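Local coordinates for C-glycoside 3-oxidase (PDB 7DVE), which catalyses the FAD-dependent oxidation, by molecular oxygen, of the sugar C3 hydroxyl of C-glycosides such as isoorientin and mangiferin, releasing hydrogen peroxide, at residues 102-112 and 397-405; 202-212 and 320-328. All coordinates share one frame; numbering follows the deposited sequence.

Overall arrangement
Followed from the N terminus, the chain first runs through strand 12-15, helix 19-31 and strand 37-40 of the parallel FAD-binding sheet. Residues 102-112, between strands 98-99 and 116-117, then meet 397-405; contact 1 closes a long loop, with 284 residues between its segments, and ties 102-112 to strand 396-401, which pairs with 382-386. Contact 2 is nested inside it: it ties the hairpin of strands 196-204 and 210-212 to the loop 320-328 that leads into strand 330-333, the neighbour of 196-204 in the large antiparallel sheet. The two centres lie about 39 Å apart on opposite sides of the chain's centre, and their nearest atoms are about 24 Å apart.

Contact 1. Residues 102-112 and 397-405; sequences SGYQADGEDGL and AMQLHYTLS
Gly-103 and Leu-400, and further along Gly-111 and Tyr-402, are joined by backbone hydrogen bonds between the loop 102-112 and the segment 397-405. Leu-400 N donates to Gly-103 O at 2.6 Å, and Gly-111 N donates to Tyr-402 O at 3.0 Å. Gly-103 has a positive phi, and a CB there would run into Met-398 O.

Two carboxylates take up further amides. Glu-109 is extended beyond CG, and its OE1 accepts Tyr-402 N at 3.0 Å, the amide coming from above the carboxylate plane (38° out of it), while OE2 meets the edge of the His-401 ring in a straight but weak bond from ND1 (3.5 Å). Asp-110 OD2 accepts Leu-404 N at 2.7 Å, again well out of its plane. A water between the segments donates to Glu-109 OE1 and Leu-400 O and accepts from Ala-106 N, so OE1 is gripped twice.

The apolar part centres on Leu-112. Leu-112 CD2 sits over one face of the Tyr-402 ring, 3.6 Å from the centroid and 16° off the normal, a CH-pi contact; Leu-112 CB meets Leu-400 CD1 at 3.7 Å. With CG anti to the backbone N (chi1 -156°), the Tyr-402 ring lies under this methyl, and its OH is bound by Asp-297 N.

Strand 382-386 pairs with 396-401 in a two-stranded antiparallel sheet, and Tyr-402 lies about 9 Å, side chain to side chain, from His-444, the probable proton acceptor. Four backbone amides, two on carbonyls and two on carboxylates, join the segments beside the Leu-112 packing; donation to Glu-109 from an amide, a water and, weakly, the His-401 ring would probably stabilise its ionised form.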
loop_
_atom_site.group_PDB
_atom_site.type_symbol
_atom_site.label_atom_id
_atom_site.label_comp_id
_atom_site.label_asym_id
_atom_site.label_seq_id
_atom_site.Cartn_x
_atom_site.Cartn_y
_atom_site.Cartn_z
ATOM N N SER A 102 1.290 12.667 17.812
ATOM C CA SER A 102 0.228 13.648 18.022
ATOM C C SER A 102 -0.216 14.155 16.654
ATOM O O SER A 102 0.337 13.768 15.620
ATOM C CB SER A 102 0.702 14.792 18.919
ATOM O OG SER A 102 2.024 15.172 18.579
ATOM N N GLY A 103 -1.214 15.034 16.645
ATOM C CA GLY A 103 -1.701 15.546 15.379
ATOM C C GLY A 103 -2.569 14.600 14.593
ATOM O O GLY A 103 -2.902 14.894 13.448
ATOM N N TYR A 104 -2.943 13.460 15.158
ATOM C CA TYR A 104 -3.771 12.522 14.421
ATOM C C TYR A 104 -5.258 12.865 14.485
ATOM O O TYR A 104 -6.048 12.264 13.753
ATOM C CB TYR A 104 -3.507 11.098 14.936
ATOM C CG TYR A 104 -3.663 10.931 16.434
ATOM C CD1 TYR A 104 -4.917 10.764 16.988
ATOM C CD2 TYR A 104 -2.564 10.941 17.290
ATOM C CE1 TYR A 104 -5.089 10.600 18.337
ATOM C CE2 TYR A 104 -2.725 10.793 18.664
ATOM C CZ TYR A 104 -4.007 10.622 19.177
ATOM O OH TYR A 104 -4.243 10.467 20.523
ATOM N N GLN A 105 -5.659 13.822 15.323
ATOM C CA GLN A 105 -7.069 14.156 15.478
ATOM C C GLN A 105 -7.186 15.579 15.995
ATOM O O GLN A 105 -6.472 15.967 16.929
ATOM C CB GLN A 105 -7.779 13.194 16.431
ATOM C CG GLN A 105 -9.165 13.689 16.818
ATOM C CD GLN A 105 -9.777 12.928 17.988
ATOM O OE1 GLN A 105 -9.684 11.693 18.079
ATOM N NE2 GLN A 105 -10.416 13.667 18.883
ATOM N N ALA A 106 -8.078 16.351 15.378
ATOM C CA ALA A 106 -8.368 17.718 15.761
ATOM C C ALA A 106 -9.615 17.743 16.630
ATOM O O ALA A 106 -10.398 16.794 16.630
ATOM C CB ALA A 106 -8.563 18.596 14.517
ATOM N N ASP A 107 -9.782 18.847 17.371
ATOM C CA ASP A 107 -10.931 19.057 18.245
ATOM C C ASP A 107 -12.237 18.764 17.529
ATOM O O ASP A 107 -12.575 19.426 16.542
ATOM C CB ASP A 107 -10.969 20.512 18.756
ATOM C CG ASP A 107 -9.753 20.897 19.586
ATOM O OD1 ASP A 107 -8.906 20.018 19.822
ATOM O OD2 ASP A 107 -9.658 22.090 20.013
ATOM N N GLY A 108 -13.014 17.836 18.077
ATOM C CA GLY A 108 -14.354 17.620 17.576
ATOM C C GLY A 108 -14.433 16.781 16.318
ATOM O O GLY A 108 -15.529 16.628 15.769
ATOM N N GLU A 109 -13.318 16.222 15.860
ATOM C CA GLU A 109 -13.225 15.459 14.621
ATOM C C GLU A 109 -12.961 13.995 14.921
ATOM O O GLU A 109 -12.438 13.645 15.981
ATOM C CB GLU A 109 -12.108 16.016 13.728
ATOM C CG GLU A 109 -12.384 17.448 13.282
ATOM C CD GLU A 109 -11.411 17.957 12.236
ATOM O OE1 GLU A 109 -10.544 17.172 11.818
ATOM O OE2 GLU A 109 -11.536 19.138 11.812
ATOM N N ASP A 110 -13.313 13.133 13.959
ATOM C CA ASP A 110 -12.990 11.714 14.084
ATOM C C ASP A 110 -11.488 11.480 14.067
ATOM O O ASP A 110 -10.983 10.603 14.784
ATOM C CB ASP A 110 -13.663 10.914 12.968
ATOM C CG ASP A 110 -15.161 11.115 12.951
ATOM O OD1 ASP A 110 -15.859 10.468 13.760
ATOM O OD2 ASP A 110 -15.652 11.930 12.135
ATOM N N GLY A 111 -10.762 12.239 13.246
ATOM C CA GLY A 111 -9.347 11.992 12.983
ATOM C C GLY A 111 -9.081 10.609 12.403
ATOM O O GLY A 111 -9.979 9.858 12.016
ATOM N N LEU A 112 -7.784 10.287 12.358
ATOM C CA LEU A 112 -7.281 8.976 11.956
ATOM C C LEU A 112 -6.376 8.463 13.070
ATOM O O LEU A 112 -5.143 8.476 12.939
ATOM C CB LEU A 112 -6.531 9.065 10.629
ATOM C CG LEU A 112 -7.355 9.422 9.380
ATOM C CD1 LEU A 112 -6.424 9.607 8.182
ATOM C CD2 LEU A 112 -8.354 8.307 9.088
ATOM N N ALA A 397 5.723 18.878 10.964
ATOM C CA ALA A 397 4.817 17.987 11.669
ATOM C C ALA A 397 3.430 18.040 11.047
ATOM O O ALA A 397 2.995 19.075 10.545
ATOM C CB ALA A 397 4.755 18.335 13.156
ATOM N N MET A 398 2.748 16.893 11.060
ATOM C CA MET A 398 1.423 16.724 10.477
ATOM C C MET A 398 0.315 16.943 11.494
ATOM O O MET A 398 0.426 16.578 12.669
ATOM C CB MET A 398 1.228 15.330 9.853
ATOM C CG MET A 398 2.426 14.696 9.191
ATOM S SD MET A 398 2.067 12.988 8.706
ATOM C CE MET A 398 3.184 12.836 7.299
ATOM N N GLN A 399 -0.765 17.535 11.002
ATOM C CA GLN A 399 -2.046 17.592 11.681
ATOM C C GLN A 399 -3.048 16.966 10.728
ATOM O O GLN A 399 -3.073 17.303 9.539
ATOM C CB GLN A 399 -2.444 19.033 12.048
ATOM C CG GLN A 399 -3.860 19.139 12.566
ATOM C CD GLN A 399 -4.028 18.427 13.905
ATOM O OE1 GLN A 399 -3.176 18.565 14.793
ATOM N NE2 GLN A 399 -5.121 17.660 14.060
ATOM N N LEU A 400 -3.815 16.009 11.225
ATOM C CA LEU A 400 -4.765 15.263 10.416
ATOM C C LEU A 400 -6.163 15.807 10.679
ATOM O O LEU A 400 -6.575 15.941 11.840
ATOM C CB LEU A 400 -4.694 13.766 10.730
ATOM C CG LEU A 400 -3.470 12.963 10.240
ATOM C CD1 LEU A 400 -3.702 11.454 10.392
ATOM C CD2 LEU A 400 -3.092 13.314 8.810
ATOM N N HIS A 401 -6.880 16.136 9.605
ATOM C CA HIS A 401 -8.261 16.597 9.679
ATOM C C HIS A 401 -9.136 15.553 8.997
ATOM O O HIS A 401 -8.954 15.270 7.809
ATOM C CB HIS A 401 -8.435 17.957 9.001
ATOM C CG HIS A 401 -7.737 19.091 9.693
ATOM N ND1 HIS A 401 -8.341 19.839 10.680
ATOM C CD2 HIS A 401 -6.520 19.651 9.492
ATOM C CE1 HIS A 401 -7.515 20.787 11.084
ATOM N NE2 HIS A 401 -6.403 20.697 10.379
ATOM N N TYR A 402 -10.102 15.007 9.729
ATOM C CA TYR A 402 -10.839 13.872 9.198
ATOM C C TYR A 402 -12.183 13.759 9.894
ATOM O O TYR A 402 -12.251 13.662 11.124
ATOM C CB TYR A 402 -10.050 12.596 9.379
ATOM C CG TYR A 402 -10.415 11.501 8.415
ATOM C CD1 TYR A 402 -9.992 11.542 7.084
ATOM C CD2 TYR A 402 -11.178 10.415 8.834
ATOM C CE1 TYR A 402 -10.320 10.527 6.206
ATOM C CE2 TYR A 402 -11.518 9.410 7.962
ATOM C CZ TYR A 402 -11.081 9.459 6.653
ATOM O OH TYR A 402 -11.418 8.434 5.791
ATOM N N THR A 403 -13.243 13.746 9.099
ATOM C CA THR A 403 -14.602 13.674 9.600
ATOM C C THR A 403 -15.360 12.614 8.809
ATOM O O THR A 403 -15.192 12.483 7.595
ATOM C CB THR A 403 -15.310 15.060 9.520
ATOM O OG1 THR A 403 -15.216 15.618 8.186
ATOM C CG2 THR A 403 -14.683 16.033 10.521
ATOM N N LEU A 404 -16.155 11.830 9.528
ATOM C CA LEU A 404 -17.123 10.922 8.938
ATOM C C LEU A 404 -18.411 11.685 8.660
ATOM O O LEU A 404 -18.996 12.274 9.573
ATOM C CB LEU A 404 -17.386 9.754 9.888
ATOM C CG LEU A 404 -16.210 8.802 10.160
ATOM C CD1 LEU A 404 -16.672 7.470 10.745
ATOM C CD2 LEU A 404 -15.381 8.588 8.913
ATOM N N SER A 405 -18.848 11.685 7.404
ATOM C CA SER A 405 -20.157 12.235 7.092
ATOM C C SER A 405 -21.236 11.200 7.415
ATOM O O SER A 405 -20.948 10.034 7.713
ATOM C CB SER A 405 -20.228 12.662 5.623
ATOM O OG SER A 405 -20.308 11.531 4.771
HETATM O O HOH W 1 -8.875 15.303 12.825
#

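Contact 2. Residues 202-212 and 320-328; sequences VHRRDDGPLVW and PQTGLSEYT
Leu-324 stands across the indole of Trp-212 at about a right angle, its CD1 over one face of the six-membered ring. Leu-324 CD1 is 3.7 Å from the centroid of the Trp-212 six-membered ring and 17° off the normal, which makes it a CH-pi contact, while the other branch, Leu-324 CD2, reaches Trp-212 NE1 at 3.4 Å. The fork thus spans the indole from its six-membered ring to the pyrrole nitrogen. His-53 meets the same indole, and the Trp-212 side chain lies about 7 Å from the bound FAD.

Arg-204 and Glu-326 approach from opposite directions. The guanidinium presents its edge, and its plane is turned 58° from that of the carboxylate. Arg-204 NH1 donates to the syn side of Glu-326 OE2 at 2.9 Å; NH2 adds weak bonds to both carboxylate oxygens and another to Ala-167 O. Leu-210 CD1 lies over one face of the Arg-204 guanidinium, 3.8 Å above its plane.

Thr-322 crosses Arg-205 at about a right angle and Pro-209 obliquely, its OG1 lying 3.3 Å from Pro-209 CG. The bend at chi3 (49°) turns the Arg-205 guanidinium back along its own hairpin, where NH2 forms a salt bridge with Asp-207 OD1; NH1 is bound by Asn-56.

Between these groups Leu-324 N donates to Leu-210 O at 2.9 Å, just past Gly-323, where a CB would strike that same oxygen. The hairpin 202-212 and the loop 320-328 are therefore joined by one main-chain bond, flanked by apolar packing on the indole and a solvent-accessible ion pair whose charges probably neutralise each other.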
loop_
_atom_site.group_PDB
_atom_site.type_symbol
_atom_site.label_atom_id
_atom_site.label_comp_id
_atom_site.label_asym_id
_atom_site.label_seq_id
_atom_site.Cartn_x
_atom_site.Cartn_y
_atom_site.Cartn_z
ATOM N N VAL A 202 2.378 -12.827 -4.048
ATOM C CA VAL A 202 2.985 -13.904 -3.272
ATOM C C VAL A 202 3.832 -14.738 -4.222
ATOM O O VAL A 202 3.562 -14.789 -5.423
ATOM C CB VAL A 202 1.897 -14.760 -2.570
ATOM C CG1 VAL A 202 1.242 -15.736 -3.560
ATOM C CG2 VAL A 202 2.486 -15.529 -1.461
ATOM N N HIS A 203 4.866 -15.386 -3.683
ATOM C CA HIS A 203 5.686 -16.305 -4.466
ATOM C C HIS A 203 6.233 -17.391 -3.552
ATOM O O HIS A 203 6.184 -17.291 -2.323
ATOM C CB HIS A 203 6.849 -15.591 -5.173
ATOM C CG HIS A 203 7.858 -15.014 -4.226
ATOM N ND1 HIS A 203 7.726 -13.759 -3.669
ATOM C CD2 HIS A 203 8.993 -15.536 -3.704
ATOM C CE1 HIS A 203 8.747 -13.524 -2.865
ATOM N NE2 HIS A 203 9.527 -14.592 -2.859
ATOM N N ARG A 204 6.778 -18.428 -4.169
ATOM C CA ARG A 204 7.429 -19.501 -3.441
ATOM C C ARG A 204 8.927 -19.258 -3.389
ATOM O O ARG A 204 9.548 -18.883 -4.388
ATOM C CB ARG A 204 7.153 -20.854 -4.095
ATOM C CG ARG A 204 5.682 -21.192 -4.126
ATOM C CD ARG A 204 5.411 -22.653 -3.854
ATOM N NE ARG A 204 3.978 -22.847 -3.676
ATOM C CZ ARG A 204 3.411 -23.313 -2.575
ATOM N NH1 ARG A 204 4.132 -23.717 -1.540
ATOM N NH2 ARG A 204 2.088 -23.386 -2.514
ATOM N N ARG A 205 9.506 -19.473 -2.219
ATOM C CA ARG A 205 10.946 -19.436 -2.125
ATOM C C ARG A 205 11.517 -20.677 -2.802
ATOM O O ARG A 205 10.906 -21.752 -2.784
ATOM C CB ARG A 205 11.361 -19.345 -0.661
ATOM C CG ARG A 205 10.854 -18.052 0.029
ATOM C CD ARG A 205 10.777 -18.227 1.548
ATOM N NE ARG A 205 12.016 -18.796 2.062
ATOM C CZ ARG A 205 13.147 -18.117 2.187
ATOM N NH1 ARG A 205 13.200 -16.818 1.936
ATOM N NH2 ARG A 205 14.250 -18.758 2.568
ATOM N N ASP A 206 12.691 -20.519 -3.422
ATOM C CA ASP A 206 13.338 -21.662 -4.071
ATOM C C ASP A 206 13.379 -22.879 -3.167
ATOM O O ASP A 206 13.325 -24.010 -3.661
ATOM C CB ASP A 206 14.768 -21.326 -4.516
ATOM C CG ASP A 206 14.813 -20.233 -5.543
ATOM O OD1 ASP A 206 13.746 -19.828 -6.068
ATOM O OD2 ASP A 206 15.924 -19.737 -5.802
ATOM N N ASP A 207 13.460 -22.681 -1.847
ATOM C CA ASP A 207 13.482 -23.809 -0.920
ATOM C C ASP A 207 12.086 -24.290 -0.534
ATOM O O ASP A 207 11.975 -25.242 0.250
ATOM C CB ASP A 207 14.265 -23.449 0.344
ATOM C CG ASP A 207 13.790 -22.152 0.965
ATOM O OD1 ASP A 207 13.987 -21.071 0.343
ATOM O OD2 ASP A 207 13.174 -22.216 2.057
ATOM N N GLY A 208 11.018 -23.674 -1.039
ATOM C CA GLY A 208 9.702 -24.232 -0.823
ATOM C C GLY A 208 8.618 -23.264 -0.372
ATOM O O GLY A 208 7.568 -23.146 -1.009
ATOM N N PRO A 209 8.832 -22.598 0.765
ATOM C CA PRO A 209 7.744 -21.825 1.394
ATOM C C PRO A 209 7.171 -20.687 0.559
ATOM O O PRO A 209 7.893 -19.895 -0.040
ATOM C CB PRO A 209 8.395 -21.291 2.678
ATOM C CG PRO A 209 9.834 -21.935 2.721
ATOM C CD PRO A 209 9.797 -23.069 1.774
ATOM N N LEU A 210 5.845 -20.615 0.561
ATOM C CA LEU A 210 5.085 -19.447 0.124
ATOM C C LEU A 210 5.349 -18.238 1.026
ATOM O O LEU A 210 5.413 -18.387 2.247
ATOM C CB LEU A 210 3.605 -19.795 0.181
ATOM C CG LEU A 210 2.617 -19.177 -0.786
ATOM C CD1 LEU A 210 3.070 -19.390 -2.216
ATOM C CD2 LEU A 210 1.237 -19.787 -0.548
ATOM N N VAL A 211 5.443 -17.039 0.430
ATOM C CA VAL A 211 5.740 -15.807 1.169
ATOM C C VAL A 211 5.325 -14.582 0.345
ATOM O O VAL A 211 5.333 -14.607 -0.884
ATOM C CB VAL A 211 7.239 -15.745 1.556
ATOM C CG1 VAL A 211 8.106 -15.496 0.319
ATOM C CG2 VAL A 211 7.462 -14.657 2.618
ATOM N N TRP A 212 4.963 -13.497 1.040
ATOM C CA TRP A 212 4.507 -12.265 0.384
ATOM C C TRP A 212 5.620 -11.616 -0.444
ATOM O O TRP A 212 6.803 -11.653 -0.086
ATOM C CB TRP A 212 3.993 -11.248 1.424
ATOM C CG TRP A 212 2.945 -11.800 2.346
ATOM C CD1 TRP A 212 3.030 -11.918 3.706
ATOM C CD2 TRP A 212 1.660 -12.331 1.982
ATOM N NE1 TRP A 212 1.890 -12.506 4.210
ATOM C CE2 TRP A 212 1.029 -12.758 3.176
ATOM C CE3 TRP A 212 0.983 -12.494 0.765
ATOM C CZ2 TRP A 212 -0.250 -13.317 3.189
ATOM C CZ3 TRP A 212 -0.285 -13.056 0.780
ATOM C CH2 TRP A 212 -0.889 -13.464 1.986
ATOM N N PRO A 320 5.248 -23.447 9.031
ATOM C CA PRO A 320 6.639 -23.389 8.575
ATOM C C PRO A 320 7.384 -22.233 9.226
ATOM O O PRO A 320 6.798 -21.247 9.673
ATOM C CB PRO A 320 6.520 -23.195 7.055
ATOM C CG PRO A 320 5.028 -23.190 6.745
ATOM C CD PRO A 320 4.321 -22.889 8.037
ATOM N N GLN A 321 8.707 -22.385 9.285
ATOM C CA GLN A 321 9.535 -21.409 9.982
ATOM C C GLN A 321 9.783 -20.148 9.160
ATOM O O GLN A 321 10.158 -19.121 9.736
ATOM C CB GLN A 321 10.872 -22.029 10.387
ATOM C CG GLN A 321 11.298 -21.635 11.785
ATOM C CD GLN A 321 12.802 -21.607 11.942
ATOM O OE1 GLN A 321 13.543 -22.195 11.148
ATOM N NE2 GLN A 321 13.267 -20.904 12.968
ATOM N N THR A 322 9.623 -20.208 7.840
ATOM C CA THR A 322 9.476 -19.019 7.020
ATOM C C THR A 322 8.191 -19.127 6.205
ATOM O O THR A 322 7.640 -20.211 5.995
ATOM C CB THR A 322 10.664 -18.800 6.078
ATOM O OG1 THR A 322 10.515 -19.622 4.926
ATOM C CG2 THR A 322 11.953 -19.164 6.753
ATOM N N GLY A 323 7.704 -17.984 5.768
ATOM C CA GLY A 323 6.538 -17.979 4.923
ATOM C C GLY A 323 5.240 -18.306 5.642
ATOM O O GLY A 323 5.078 -18.134 6.867
ATOM N N LEU A 324 4.288 -18.779 4.848
ATOM C CA LEU A 324 2.910 -18.905 5.277
ATOM C C LEU A 324 2.510 -20.366 5.370
ATOM O O LEU A 324 3.111 -21.248 4.755
ATOM C CB LEU A 324 1.958 -18.188 4.318
ATOM C CG LEU A 324 2.333 -16.811 3.785
ATOM C CD1 LEU A 324 1.437 -16.409 2.579
ATOM C CD2 LEU A 324 2.237 -15.828 4.900
ATOM N N SER A 325 1.480 -20.603 6.163
ATOM C CA SER A 325 0.814 -21.883 6.149
ATOM C C SER A 325 -0.157 -21.931 4.975
ATOM O O SER A 325 -0.457 -20.918 4.332
ATOM C CB SER A 325 0.056 -22.086 7.443
ATOM O OG SER A 325 -0.972 -21.102 7.467
ATOM N N GLU A 326 -0.685 -23.123 4.714
ATOM C CA GLU A 326 -1.559 -23.331 3.569
ATOM C C GLU A 326 -2.822 -23.956 4.114
ATOM O O GLU A 326 -2.944 -25.180 4.149
ATOM C CB GLU A 326 -0.862 -24.183 2.494
ATOM C CG GLU A 326 0.386 -23.411 1.975
ATOM C CD GLU A 326 1.091 -24.042 0.804
ATOM O OE1 GLU A 326 0.453 -24.784 0.033
ATOM O OE2 GLU A 326 2.302 -23.782 0.660
ATOM N N TYR A 327 -3.738 -23.108 4.570
ATOM C CA TYR A 327 -5.032 -23.579 5.042
ATOM C C TYR A 327 -6.087 -23.149 4.032
ATOM O O TYR A 327 -6.103 -23.683 2.923
ATOM C CB TYR A 327 -5.328 -23.076 6.468
ATOM C CG TYR A 327 -4.315 -23.592 7.488
ATOM C CD1 TYR A 327 -4.006 -24.948 7.577
ATOM C CD2 TYR A 327 -3.659 -22.726 8.349
ATOM C CE1 TYR A 327 -3.077 -25.413 8.487
ATOM C CE2 TYR A 327 -2.729 -23.190 9.265
ATOM C CZ TYR A 327 -2.443 -24.519 9.329
ATOM O OH TYR A 327 -1.508 -24.959 10.232
ATOM N N THR A 328 -6.960 -22.205 4.379
ATOM C CA THR A 328 -8.054 -21.837 3.488
ATOM C C THR A 328 -7.675 -20.764 2.477
ATOM O O THR A 328 -8.441 -20.532 1.539
ATOM C CB THR A 328 -9.290 -21.340 4.277
ATOM O OG1 THR A 328 -8.926 -20.242 5.116
ATOM C CG2 THR A 328 -9.914 -22.450 5.110
#